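Local coordinates for xyloglucan-specific endo-beta-1,4-glucanase BoGH5A (Bacteroides ovatus, PDB 3ZMR), which cleaves the beta-1,4-glucan backbone of xyloglucan internally, with retention of configuration, releasing xyloglucan oligosaccharides, at residues Gln180-Asp183 with Tyr187-Lys190. Residues are numbered along the deposited sequence; the frame is centred on the assembly and turned at random.
Sequences QFED and YKIK
Phe181 and Tyr187 run side by side in the same direction, their rings oblique with planes 58° apart. The CA of Tyr187 sits over one face of the Phe181 ring, 3.9 Å from its centroid, in a CH-pi contact, while CE2 of Phe181 meets the edge of the tyrosine ring. With CG anti to its carbonyl carbon (chi1 -69°), Phe181 brings its ring back over Tyr187, although CB itself points away, and CE1 to 3.9 Å from CG1 of buried Ile189; a flat ring suits the place, its face on the Tyr187 backbone and its rim against Ile189. Replacing Phe181 by an alanine is likely to uncover Tyr187 CA and leave a gap against Ile189 CG1. Arg236 of helix 227-248 touches both side chains. Farther along, the long chain of Lys190 lets its methylenes cover the Gln180 carbonyl, while NZ goes on to a weak water link with Phe181 O; Lys190 N bonds Gln180 O almost straight (2.9 Å). Lys188 O takes Glu182 N at 2.7 Å and, weakly, Asp183 N, a classic beta bulge; Tyr187 (phi 64°) and Lys188 facing Asp183 fit a G1 bulge. This short antiparallel hairpin leads into helix 191-206 on the outside of the TIM barrel.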
loop_
_atom_site.group_PDB
_atom_site.type_symbol
_atom_site.label_atom_id
_atom_site.label_comp_id
_atom_site.label_asym_id
_atom_site.label_seq_id
_atom_site.Cartn_x
_atom_site.Cartn_y
_atom_site.Cartn_z
ATOM N N GLN A 180 -1.636 -16.591 15.446
ATOM C CA GLN A 180 -2.717 -17.585 15.306
ATOM C C GLN A 180 -2.337 -18.699 14.318
ATOM O O GLN A 180 -3.213 -19.248 13.617
ATOM C CB GLN A 180 -4.042 -16.921 14.909
ATOM C CG GLN A 180 -4.545 -15.933 15.941
ATOM C CD GLN A 180 -5.173 -16.606 17.151
ATOM O OE1 GLN A 180 -5.655 -17.738 17.085
ATOM N NE2 GLN A 180 -5.181 -15.906 18.272
ATOM N N PHE A 181 -1.041 -19.003 14.231
ATOM C CA PHE A 181 -0.595 -20.114 13.397
ATOM C C PHE A 181 -0.905 -21.458 14.077
ATOM O O PHE A 181 -0.701 -21.645 15.269
ATOM C CB PHE A 181 0.901 -20.028 13.100
ATOM C CG PHE A 181 1.313 -18.908 12.188
ATOM C CD1 PHE A 181 0.579 -18.558 11.062
ATOM C CD2 PHE A 181 2.510 -18.257 12.412
ATOM C CE1 PHE A 181 1.023 -17.524 10.248
ATOM C CE2 PHE A 181 2.986 -17.254 11.578
ATOM C CZ PHE A 181 2.231 -16.892 10.472
ATOM N N GLU A 182 -1.434 -22.375 13.287
ATOM C CA GLU A 182 -1.545 -23.804 13.642
ATOM C C GLU A 182 -0.188 -24.506 13.466
ATOM O O GLU A 182 0.176 -25.409 14.247
ATOM C CB GLU A 182 -2.593 -24.444 12.722
ATOM C CG GLU A 182 -2.664 -25.962 12.730
ATOM C CD GLU A 182 -3.616 -26.477 11.680
ATOM O OE1 GLU A 182 -4.560 -25.736 11.324
ATOM O OE2 GLU A 182 -3.423 -27.617 11.209
ATOM N N ASP A 183 0.540 -24.094 12.422
ATOM C CA ASP A 183 1.899 -24.559 12.167
ATOM C C ASP A 183 2.835 -23.395 11.823
ATOM O O ASP A 183 2.730 -22.777 10.766
ATOM C CB ASP A 183 1.934 -25.618 11.067
ATOM C CG ASP A 183 3.271 -26.319 11.000
ATOM O OD1 ASP A 183 3.519 -27.197 11.841
ATOM O OD2 ASP A 183 4.084 -25.987 10.122
ATOM N N TYR A 187 3.595 -21.390 8.291
ATOM C CA TYR A 187 2.741 -20.190 8.394
ATOM C C TYR A 187 1.257 -20.513 8.189
ATOM O O TYR A 187 0.483 -19.670 7.697
ATOM C CB TYR A 187 3.167 -19.111 7.404
ATOM C CG TYR A 187 4.632 -18.842 7.408
ATOM C CD1 TYR A 187 5.264 -18.355 8.553
ATOM C CD2 TYR A 187 5.422 -19.114 6.286
ATOM C CE1 TYR A 187 6.630 -18.096 8.553
ATOM C CE2 TYR A 187 6.793 -18.865 6.287
ATOM C CZ TYR A 187 7.390 -18.359 7.432
ATOM O OH TYR A 187 8.755 -18.102 7.449
ATOM N N LYS A 188 0.865 -21.736 8.544
ATOM C CA LYS A 188 -0.513 -22.164 8.436
ATOM C C LYS A 188 -1.355 -21.539 9.525
ATOM O O LYS A 188 -1.108 -21.734 10.701
ATOM C CB LYS A 188 -0.641 -23.694 8.467
ATOM C CG LYS A 188 -2.081 -24.195 8.373
ATOM C CD LYS A 188 -2.699 -24.034 7.000
ATOM C CE LYS A 188 -4.069 -24.704 6.931
ATOM N NZ LYS A 188 -4.616 -24.698 5.546
ATOM N N ILE A 189 -2.368 -20.799 9.094
ATOM C CA ILE A 189 -3.257 -20.048 9.990
ATOM C C ILE A 189 -4.411 -20.916 10.471
ATOM O O ILE A 189 -5.044 -21.612 9.659
ATOM C CB ILE A 189 -3.802 -18.779 9.279
ATOM C CG1 ILE A 189 -2.636 -17.879 8.863
ATOM C CG2 ILE A 189 -4.733 -17.995 10.200
ATOM C CD1 ILE A 189 -3.001 -16.874 7.800
ATOM N N LYS A 190 -4.671 -20.879 11.780
ATOM C CA LYS A 190 -5.818 -21.569 12.353
ATOM C C LYS A 190 -7.135 -21.201 11.669
ATOM O O LYS A 190 -7.468 -20.008 11.538
ATOM C CB LYS A 190 -5.971 -21.256 13.847
ATOM C CG LYS A 190 -4.874 -21.871 14.706
ATOM C CD LYS A 190 -4.932 -21.472 16.198
ATOM C CE LYS A 190 -3.809 -22.154 16.969
ATOM N NZ LYS A 190 -3.784 -21.819 18.423
HETATM O O HOH W 1 -0.965 -20.007 17.588
#